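Local coordinates for putative OmpA family lipoprotein (Burkholderia cenocepacia, PDB 5LKW), which binds diaminopimelic acid, a peptidoglycan component, through its OmpA-like domain and probably acts in the Tol-Pal system that maintains outer-membrane integrity, at residues I18-D23 with R114-V119; R48-Q53 with S88-V93; S11-R16 with M35-Q40. One frame throughout, in Å; residues are numbered along the deposited sequence.

Interaction 1 of 3, residues I18-D23 with R114-V119. With API (2,6-diaminopimelic acid), chain C.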
loop_
_atom_site.group_PDB
_atom_site.type_symbol
_atom_site.label_atom_id
_atom_site.label_comp_id
_atom_site.label_asym_id
_atom_site.label_seq_id
_atom_site.Cartn_x
_atom_site.Cartn_y
_atom_site.Cartn_z
ATOM N N ILE A 18 -1.881 2.233 3.515
ATOM C CA ILE A 18 -3.037 1.423 3.914
ATOM C C ILE A 18 -2.499 0.495 5.011
ATOM O O ILE A 18 -1.522 -0.166 4.816
ATOM C CB ILE A 18 -3.618 0.565 2.734
ATOM C CG1 ILE A 18 -4.230 1.431 1.641
ATOM C CG2 ILE A 18 -4.700 -0.377 3.217
ATOM C CD1 ILE A 18 -3.237 2.283 0.911
ATOM N N TYR A 19 -3.161 0.455 6.154
ATOM C CA TYR A 19 -2.800 -0.444 7.257
ATOM C C TYR A 19 -3.710 -1.655 7.419
ATOM O O TYR A 19 -4.903 -1.627 7.043
ATOM C CB TYR A 19 -2.849 0.356 8.539
ATOM C CG TYR A 19 -1.811 1.457 8.543
ATOM C CD1 TYR A 19 -0.520 1.248 9.135
ATOM C CD2 TYR A 19 -2.098 2.681 7.945
ATOM C CE1 TYR A 19 0.424 2.288 9.212
ATOM C CE2 TYR A 19 -1.161 3.756 8.009
ATOM C CZ TYR A 19 0.087 3.553 8.650
ATOM O OH TYR A 19 0.991 4.626 8.656
ATOM N N PHE A 20 -3.132 -2.728 7.956
ATOM C CA PHE A 20 -3.777 -4.020 8.004
ATOM C C PHE A 20 -3.817 -4.599 9.440
ATOM O O PHE A 20 -2.935 -4.345 10.270
ATOM C CB PHE A 20 -3.035 -5.026 7.061
ATOM C CG PHE A 20 -3.100 -4.657 5.602
ATOM C CD1 PHE A 20 -4.099 -5.180 4.757
ATOM C CD2 PHE A 20 -2.137 -3.784 5.067
ATOM C CE1 PHE A 20 -4.134 -4.792 3.329
ATOM C CE2 PHE A 20 -2.145 -3.421 3.755
ATOM C CZ PHE A 20 -3.180 -3.881 2.873
ATOM N N ASP A 21 -4.821 -5.425 9.708
ATOM C CA ASP A 21 -4.856 -6.194 10.936
ATOM C C ASP A 21 -3.811 -7.315 10.946
ATOM O O ASP A 21 -3.248 -7.697 9.913
ATOM C CB ASP A 21 -6.244 -6.798 11.136
ATOM C CG ASP A 21 -7.234 -5.767 11.533
ATOM O OD1 ASP A 21 -6.814 -4.611 11.802
ATOM O OD2 ASP A 21 -8.404 -6.134 11.575
ATOM N N PHE A 22 -3.595 -7.852 12.136
ATOM C CA PHE A 22 -2.606 -8.864 12.349
ATOM C C PHE A 22 -2.904 -10.011 11.401
ATOM O O PHE A 22 -4.037 -10.500 11.358
ATOM C CB PHE A 22 -2.691 -9.263 13.829
ATOM C CG PHE A 22 -2.450 -10.703 14.111
ATOM C CD1 PHE A 22 -1.175 -11.149 14.474
ATOM C CD2 PHE A 22 -3.530 -11.614 14.122
ATOM C CE1 PHE A 22 -0.957 -12.514 14.790
ATOM C CE2 PHE A 22 -3.333 -12.957 14.415
ATOM C CZ PHE A 22 -2.038 -13.418 14.744
ATOM N N ASP A 23 -1.902 -10.416 10.625
ATOM C CA ASP A 23 -2.053 -11.544 9.757
ATOM C C ASP A 23 -3.103 -11.296 8.645
ATOM O O ASP A 23 -3.507 -12.217 7.932
ATOM C CB ASP A 23 -2.463 -12.749 10.620
ATOM C CG ASP A 23 -1.595 -13.936 10.425
ATOM O OD1 ASP A 23 -0.690 -13.906 9.533
ATOM O OD2 ASP A 23 -1.814 -14.904 11.207
ATOM N N ARG A 114 2.509 -3.062 9.450
ATOM C CA ARG A 114 1.561 -3.927 8.692
ATOM C C ARG A 114 0.857 -2.994 7.739
ATOM O O ARG A 114 -0.177 -2.450 8.074
ATOM C CB ARG A 114 0.529 -4.530 9.624
ATOM C CG ARG A 114 1.109 -5.569 10.632
ATOM C CD ARG A 114 -0.053 -6.353 11.290
ATOM N NE ARG A 114 -0.959 -5.540 12.117
ATOM C CZ ARG A 114 -0.721 -5.163 13.376
ATOM N NH1 ARG A 114 0.426 -5.540 13.971
ATOM N NH2 ARG A 114 -1.668 -4.446 14.072
ATOM N N ARG A 115 1.512 -2.714 6.624
ATOM C CA ARG A 115 1.278 -1.494 5.874
ATOM C C ARG A 115 1.607 -1.699 4.418
ATOM O O ARG A 115 2.557 -2.441 4.077
ATOM C CB ARG A 115 2.181 -0.353 6.404
ATOM C CG ARG A 115 1.753 1.093 6.019
ATOM C CD ARG A 115 2.779 2.191 6.592
ATOM N NE ARG A 115 4.024 2.008 5.860
ATOM C CZ ARG A 115 5.099 1.342 6.265
ATOM N NH1 ARG A 115 5.202 0.831 7.508
ATOM N NH2 ARG A 115 6.092 1.167 5.388
ATOM N N ALA A 116 0.853 -1.006 3.556
ATOM C CA ALA A 116 1.179 -0.957 2.116
ATOM C C ALA A 116 1.253 0.469 1.697
ATOM O O ALA A 116 0.320 1.230 2.011
ATOM C CB ALA A 116 0.074 -1.716 1.249
ATOM N N ASP A 117 2.349 0.838 0.994
ATOM C CA ASP A 117 2.548 2.200 0.526
ATOM C C ASP A 117 2.435 2.304 -0.999
ATOM O O ASP A 117 3.026 1.489 -1.743
ATOM C CB ASP A 117 3.954 2.757 0.906
ATOM C CG ASP A 117 4.258 2.675 2.394
ATOM O OD1 ASP A 117 3.364 2.992 3.229
ATOM O OD2 ASP A 117 5.434 2.329 2.715
ATOM N N LEU A 118 1.799 3.408 -1.418
ATOM C CA LEU A 118 1.712 3.809 -2.814
ATOM C C LEU A 118 2.930 4.650 -3.047
ATOM O O LEU A 118 3.027 5.755 -2.499
ATOM C CB LEU A 118 0.414 4.616 -3.061
ATOM C CG LEU A 118 -0.966 3.905 -3.138
ATOM C CD1 LEU A 118 -1.372 3.304 -1.895
ATOM C CD2 LEU A 118 -2.070 4.905 -3.463
ATOM N N VAL A 119 3.881 4.137 -3.839
ATOM C CA VAL A 119 5.125 4.904 -4.070
ATOM C C VAL A 119 5.140 5.391 -5.543
ATOM O O VAL A 119 5.331 4.620 -6.483
ATOM C CB VAL A 119 6.371 4.082 -3.699
ATOM C CG1 VAL A 119 7.654 4.956 -3.769
ATOM C CG2 VAL A 119 6.189 3.357 -2.275
HETATM C C API C . 1.712 -9.377 10.093
HETATM C CA API C . 2.335 -10.623 10.674
HETATM C C3 API C . 1.910 -11.052 12.078
HETATM C C4 API C . 2.666 -12.346 12.443
HETATM C C5 API C . 1.781 -13.493 12.963
HETATM C C6 API C . 2.522 -14.830 13.152
HETATM O O API C . 2.506 -8.580 9.613
HETATM O OXT API C . 0.487 -9.116 10.056
HETATM N N API C . 3.771 -10.352 10.726
HETATM O O HOH W 1 -4.222 -3.813 13.324
#
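One face of the Y19 ring takes R115 CG, which sits 3.9 Å from the ring centroid, a CH-pi contact in which the aliphatic stem of an arginine does the work of a hydrophobic residue. The R115 head continues past the ring to grip D117 side-on and to reach the backbone of Q112. F20 presents an edge instead: R114 O and A116 N lie near its ring plane, and CE2 comes 3.8 Å from A116 CB, a methyl small enough to share this buried side with V76 of helix 62-82. I18 joins the same apolar side, its CD1 3.5 Å from L118 CD1.

The R114 guanidinium has F22 CA over one face. At its edge NE donates to F20 O at 3.0 Å (N-H...O 154°), while NH2 donates a hydrogen bond to a water near its plane that bridges to D21 OD1, itself also paired with K28. A bend at chi3 (-64°) turns the head back to F20, and NH1 forms a salt bridge with D57, so several partners fix its rotation. R114 CD lies 3.1 Å from OXT of the diaminopimelate, and D23 N donates to OXT at 2.8 Å; F22 CE1 touches the ligand's C5.

I18 and Y19 pair antiparallel with A116 and R115, I18 N to A116 O and A116 N to I18 O both being 2.8 Å. F20 N to R114 O is the last backbone bond before the loop. That loop and R114 form part of the diaminopimelate pocket, with R72, N65 and D57, consistent with peptidoglycan binding by OmpA-like domains.

Interaction 2 of 3, residues R48-Q53 with S88-V93; sequences RHVLIQ and SQMEAV
V50 to Q53 and M90 to V93 run side by side as parallel beta strands, the two ends of a beta-alpha-beta crossover in which helix 62-82 connects strand 50-55 to strand 90-96, the outermost strand on this side of the sheet. The strand axes are 4.8 Å apart at closest approach and 20° from parallel, the slight twist expected of neighbouring strands. Backbone bonds zigzag between them: V50 N to Q89 O, E91 N to V50 O, I52 N to E91 O at 2.7 Å and V93 N to I52 O, the last three lying nearly along the C=O axis.

Side chains alternate between two faces. V50, I52, M90 and A92 point to the helical side, where I52 and A92 rest on A73 and M90 reaches R77. The residue types fit: branched valine and isoleucine suit extended backbone and fill the core, and alanine lets the helix come close. V50 CG1 touches M90 CG at 3.8 Å, because chi1 (64°) places that methyl between the backbone N and the carbonyl carbon, on the side of the neighbouring strand. On the other face L51, Q53, E91 and V93 form a mixed layer suited to a more accessible surface. The L51 side chain lies beside that of E91 and crosses that of V93 at about a right angle, its CD1 3.9 Å from V93 CG2.

Before the strands settle into register, H49 lays its ring over Q89 CA, 4.0 Å from the centroid and almost on the ring normal. Glutamine suits position 89 because its amide can donate to two backbone carbonyls and accept from a side-chain amide: NE2 also binds L42 O, OE1 accepts from N86 ND2, and NE2 donates to R48 O at 2.8 Å, in the carbonyl plane and on a lone pair.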
loop_
_atom_site.group_PDB
_atom_site.type_symbol
_atom_site.label_atom_id
_atom_site.label_comp_id
_atom_site.label_asym_id
_atom_site.label_seq_id
_atom_site.Cartn_x
_atom_site.Cartn_y
_atom_site.Cartn_z
ATOM N N ARG A 48 1.517 8.290 -15.344
ATOM C CA ARG A 48 1.837 8.034 -13.929
ATOM C C ARG A 48 1.875 6.572 -13.541
ATOM O O ARG A 48 0.914 5.854 -13.719
ATOM C CB ARG A 48 0.857 8.758 -13.006
ATOM C CG ARG A 48 1.255 10.161 -12.719
ATOM C CD ARG A 48 2.594 10.151 -11.975
ATOM N NE ARG A 48 2.928 11.485 -11.499
ATOM C CZ ARG A 48 4.060 11.807 -10.885
ATOM N NH1 ARG A 48 4.994 10.888 -10.638
ATOM N NH2 ARG A 48 4.237 13.050 -10.492
ATOM N N HIS A 49 3.010 6.172 -12.978
ATOM C CA HIS A 49 3.225 4.843 -12.463
ATOM C C HIS A 49 3.388 4.844 -10.924
ATOM O O HIS A 49 4.026 5.727 -10.356
ATOM C CB HIS A 49 4.421 4.215 -13.163
ATOM C CG HIS A 49 4.103 3.719 -14.542
ATOM N ND1 HIS A 49 3.456 4.497 -15.483
ATOM C CD2 HIS A 49 4.324 2.520 -15.134
ATOM C CE1 HIS A 49 3.304 3.806 -16.599
ATOM N NE2 HIS A 49 3.832 2.607 -16.416
ATOM N N VAL A 50 2.806 3.842 -10.274
ATOM C CA VAL A 50 2.838 3.758 -8.816
ATOM C C VAL A 50 3.395 2.384 -8.480
ATOM O O VAL A 50 3.015 1.379 -9.068
ATOM C CB VAL A 50 1.422 3.994 -8.179
ATOM C CG1 VAL A 50 0.423 2.905 -8.578
ATOM C CG2 VAL A 50 1.486 4.108 -6.673
ATOM N N LEU A 51 4.326 2.364 -7.539
ATOM C CA LEU A 51 4.811 1.129 -6.992
ATOM C C LEU A 51 4.069 0.895 -5.696
ATOM O O LEU A 51 4.089 1.744 -4.820
ATOM C CB LEU A 51 6.298 1.262 -6.696
ATOM C CG LEU A 51 7.005 0.023 -6.216
ATOM C CD1 LEU A 51 7.180 -1.020 -7.341
ATOM C CD2 LEU A 51 8.384 0.488 -5.645
ATOM N N ILE A 52 3.456 -0.271 -5.548
ATOM C CA ILE A 52 2.705 -0.555 -4.322
ATOM C C ILE A 52 3.528 -1.569 -3.537
ATOM O O ILE A 52 3.647 -2.697 -3.954
ATOM C CB ILE A 52 1.281 -1.151 -4.632
ATOM C CG1 ILE A 52 0.376 -0.151 -5.401
ATOM C CG2 ILE A 52 0.544 -1.612 -3.339
ATOM C CD1 ILE A 52 -0.653 -0.952 -6.215
ATOM N N GLN A 53 4.090 -1.144 -2.402
ATOM C CA GLN A 53 4.990 -1.933 -1.541
ATOM C C GLN A 53 4.256 -2.408 -0.260
ATOM O O GLN A 53 3.832 -1.579 0.571
ATOM C CB GLN A 53 6.162 -1.077 -1.071
ATOM C CG GLN A 53 6.947 -0.344 -2.141
ATOM C CD GLN A 53 8.225 0.225 -1.575
ATOM O OE1 GLN A 53 8.198 1.046 -0.659
ATOM N NE2 GLN A 53 9.354 -0.215 -2.108
ATOM N N SER A 88 -0.877 -1.610 -16.217
ATOM C CA SER A 88 0.404 -1.045 -16.651
ATOM C C SER A 88 0.862 0.152 -15.803
ATOM O O SER A 88 2.021 0.543 -15.871
ATOM C CB SER A 88 0.351 -0.598 -18.121
ATOM O OG SER A 88 -0.383 0.616 -18.213
ATOM N N GLN A 89 -0.019 0.760 -15.014
ATOM C CA GLN A 89 0.473 1.854 -14.177
ATOM C C GLN A 89 0.768 1.427 -12.734
ATOM O O GLN A 89 1.088 2.272 -11.896
ATOM C CB GLN A 89 -0.452 3.053 -14.213
ATOM C CG GLN A 89 -0.639 3.705 -15.579
ATOM C CD GLN A 89 -1.794 4.697 -15.546
ATOM O OE1 GLN A 89 -2.890 4.398 -16.007
ATOM N NE2 GLN A 89 -1.577 5.845 -14.914
ATOM N N MET A 90 0.663 0.120 -12.457
ATOM C CA MET A 90 0.710 -0.394 -11.087
ATOM C C MET A 90 1.641 -1.572 -11.027
ATOM O O MET A 90 1.565 -2.474 -11.873
ATOM C CB MET A 90 -0.690 -0.852 -10.662
ATOM C CG MET A 90 -1.638 0.316 -10.434
ATOM S SD MET A 90 -3.178 -0.219 -9.746
ATOM C CE MET A 90 -3.725 -1.382 -11.062
ATOM N N GLU A 91 2.501 -1.580 -10.017
ATOM C CA GLU A 91 3.348 -2.742 -9.766
ATOM C C GLU A 91 3.239 -3.106 -8.268
ATOM O O GLU A 91 3.463 -2.236 -7.420
ATOM C CB GLU A 91 4.792 -2.443 -10.171
ATOM C CG GLU A 91 5.702 -3.706 -10.148
ATOM C CD GLU A 91 7.154 -3.346 -10.470
ATOM O OE1 GLU A 91 7.362 -2.210 -10.938
ATOM O OE2 GLU A 91 8.068 -4.161 -10.256
ATOM N N ALA A 92 2.821 -4.346 -7.960
ATOM C CA ALA A 92 2.691 -4.797 -6.542
ATOM C C ALA A 92 3.972 -5.537 -6.176
ATOM O O ALA A 92 4.302 -6.537 -6.807
ATOM C CB ALA A 92 1.514 -5.726 -6.371
ATOM N N VAL A 93 4.722 -5.025 -5.206
ATOM C CA VAL A 93 5.885 -5.753 -4.654
ATOM C C VAL A 93 5.828 -5.921 -3.116
ATOM O O VAL A 93 5.080 -5.212 -2.420
ATOM C CB VAL A 93 7.201 -5.061 -5.017
ATOM C CG1 VAL A 93 7.400 -5.108 -6.516
ATOM C CG2 VAL A 93 7.227 -3.596 -4.470
#

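Interaction 3 of 3, residues S11-R16 with M35-Q40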
loop_
_atom_site.group_PDB
_atom_site.type_symbol
_atom_site.label_atom_id
_atom_site.label_comp_id
_atom_site.label_asym_id
_atom_site.label_seq_id
_atom_site.Cartn_x
_atom_site.Cartn_y
_atom_site.Cartn_z
ATOM N N SER A 11 -3.650 17.942 -0.223
ATOM C CA SER A 11 -4.468 17.136 -1.111
ATOM C C SER A 11 -4.710 15.762 -0.443
ATOM O O SER A 11 -3.802 15.257 0.242
ATOM C CB SER A 11 -3.747 16.986 -2.450
ATOM O OG SER A 11 -4.174 15.840 -3.154
ATOM N N PRO A 12 -5.930 15.186 -0.596
ATOM C CA PRO A 12 -6.282 13.854 -0.036
ATOM C C PRO A 12 -5.373 12.756 -0.574
ATOM O O PRO A 12 -5.342 11.645 -0.039
ATOM C CB PRO A 12 -7.729 13.616 -0.513
ATOM C CG PRO A 12 -7.984 14.616 -1.577
ATOM C CD PRO A 12 -7.048 15.780 -1.357
ATOM N N LEU A 13 -4.639 13.092 -1.633
ATOM C CA LEU A 13 -3.663 12.245 -2.224
ATOM C C LEU A 13 -2.378 12.156 -1.410
ATOM O O LEU A 13 -1.594 11.272 -1.670
ATOM C CB LEU A 13 -3.350 12.713 -3.650
ATOM C CG LEU A 13 -4.028 12.104 -4.889
ATOM C CD1 LEU A 13 -5.415 11.501 -4.644
ATOM C CD2 LEU A 13 -4.123 13.187 -5.937
ATOM N N ALA A 14 -2.170 13.040 -0.424
ATOM C CA ALA A 14 -0.957 12.984 0.401
ATOM C C ALA A 14 -0.983 11.756 1.288
ATOM O O ALA A 14 0.017 11.410 1.870
ATOM C CB ALA A 14 -0.778 14.245 1.282
ATOM N N LYS A 15 -2.142 11.144 1.450
ATOM C CA LYS A 15 -2.219 9.976 2.322
ATOM C C LYS A 15 -1.961 8.764 1.437
ATOM O O LYS A 15 -2.748 8.469 0.524
ATOM C CB LYS A 15 -3.547 9.892 3.095
ATOM C CG LYS A 15 -3.426 8.968 4.377
ATOM C CD LYS A 15 -4.648 8.075 4.562
ATOM C CE LYS A 15 -4.564 7.190 5.810
ATOM N NZ LYS A 15 -3.776 5.914 5.786
ATOM N N ARG A 16 -0.854 8.083 1.709
ATOM C CA ARG A 16 -0.329 7.033 0.840
ATOM C C ARG A 16 -0.090 5.672 1.488
ATOM O O ARG A 16 0.533 4.805 0.884
ATOM C CB ARG A 16 0.937 7.536 0.110
ATOM C CG ARG A 16 0.514 8.455 -0.990
ATOM C CD ARG A 16 1.606 9.142 -1.774
ATOM N NE ARG A 16 1.146 10.501 -2.165
ATOM C CZ ARG A 16 1.886 11.370 -2.859
ATOM N NH1 ARG A 16 3.098 11.029 -3.261
ATOM N NH2 ARG A 16 1.423 12.588 -3.143
ATOM N N MET A 35 -8.828 4.822 -2.036
ATOM C CA MET A 35 -8.594 4.048 -3.266
ATOM C C MET A 35 -9.187 4.807 -4.494
ATOM O O MET A 35 -8.598 4.825 -5.591
ATOM C CB MET A 35 -9.246 2.646 -3.178
ATOM C CG MET A 35 -8.641 1.574 -2.166
ATOM S SD MET A 35 -6.903 1.235 -2.447
ATOM C CE MET A 35 -6.142 2.664 -1.625
ATOM N N GLN A 36 -10.356 5.413 -4.282
ATOM C CA GLN A 36 -11.077 6.160 -5.308
ATOM C C GLN A 36 -10.318 7.408 -5.705
ATOM O O GLN A 36 -10.175 7.714 -6.901
ATOM C CB GLN A 36 -12.490 6.477 -4.808
ATOM C CG GLN A 36 -13.195 5.166 -4.476
ATOM C CD GLN A 36 -14.685 5.246 -4.285
ATOM O OE1 GLN A 36 -15.162 5.493 -3.160
ATOM N NE2 GLN A 36 -15.448 4.956 -5.362
ATOM N N GLN A 37 -9.803 8.116 -4.700
ATOM C CA GLN A 37 -8.986 9.264 -4.984
ATOM C C GLN A 37 -7.767 8.889 -5.804
ATOM O O GLN A 37 -7.536 9.464 -6.890
ATOM C CB GLN A 37 -8.609 10.002 -3.706
ATOM C CG GLN A 37 -9.548 11.163 -3.410
ATOM C CD GLN A 37 -10.078 11.163 -1.984
ATOM O OE1 GLN A 37 -9.809 10.247 -1.195
ATOM N NE2 GLN A 37 -10.853 12.199 -1.644
ATOM N N HIS A 38 -6.991 7.934 -5.307
ATOM C CA HIS A 38 -5.824 7.503 -6.077
ATOM C C HIS A 38 -6.145 6.983 -7.474
ATOM O O HIS A 38 -5.453 7.358 -8.416
ATOM C CB HIS A 38 -4.903 6.584 -5.281
ATOM C CG HIS A 38 -4.075 7.333 -4.278
ATOM N ND1 HIS A 38 -4.499 7.562 -2.983
ATOM C CD2 HIS A 38 -2.882 7.965 -4.403
ATOM C CE1 HIS A 38 -3.580 8.263 -2.342
ATOM N NE2 HIS A 38 -2.597 8.533 -3.185
ATOM N N ALA A 39 -7.192 6.147 -7.577
ATOM C CA ALA A 39 -7.669 5.608 -8.856
ATOM C C ALA A 39 -7.993 6.726 -9.865
ATOM O O ALA A 39 -7.604 6.637 -11.028
ATOM C CB ALA A 39 -8.882 4.711 -8.662
ATOM N N GLN A 40 -8.700 7.753 -9.401
ATOM C CA GLN A 40 -9.079 8.880 -10.247
ATOM C C GLN A 40 -7.822 9.590 -10.755
ATOM O O GLN A 40 -7.690 9.838 -11.958
ATOM C CB GLN A 40 -10.000 9.850 -9.481
ATOM C CG GLN A 40 -10.754 10.890 -10.315
ATOM C CD GLN A 40 -11.362 10.327 -11.595
ATOM O OE1 GLN A 40 -12.073 9.314 -11.580
ATOM N NE2 GLN A 40 -11.099 11.002 -12.711
#
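H38 reaches from helix 32-44 to the chain at L13 and K15, and its ring carries most of the contact. From CB the side chain turns back along the helix, CG lying beside the backbone N (chi1 -76°), which brings ND1 to L34 O one turn earlier. That bond holds the ring while its far edge meets the loop. CE1 comes 3.0 Å from K15 O, close to the ring plane, and this carbon, flanked by two nitrogens, is probably polarised enough to suit a carbonyl. NE2, at the tip, makes a weak hydrogen bond of 3.3 Å to L13 O.

L13 covers one face, its CD1 4.2 Å from the ring centroid and almost directly above it; the same methyl touches Q37 CB at 3.7 Å. Leucine fits here because a single methyl reaches over the ring centre and still meets the neighbouring helix residue. P12, rigid and apolar, crosses the Q37 side chain at about a right angle.

The loop also braces itself. R16 NE donates to L13 O at 2.9 Å, nearly straight (171°), so that oxygen has a stronger partner than H38, while R16 NH2 bonds L6 O. S11 OG accepts from L13 N, an ST turn that starts the compact bend. The arrangement is a loop-on-helix contact, in which the chain leading into edge strand 17-19 packs on the first long helix of the OmpA-like domain, whose helices lie on a mixed sheet.

Overall arrangement
Strand 115-120 connects the three contacts. Its V119 N donates to L51 O (2.6 Å) and D117 N to Q53 O (2.9 Å), probable hydrogen bonds that continue the sheet from interaction 1 to interaction 2, whose centres lie 15 Å apart. On its other edge L118 N probably bonds R16 O at 3.0 Å, tying interaction 1 to interaction 3, and L118 CD2 packs 3.3 Å from H38 CG. Interactions 2 and 3 do not touch, their nearest atoms being about 6 Å apart. Interaction 1 holds part of the diaminopimelate pocket; in interaction 2 the Q53 side chain is still about 14 Å from the ligand.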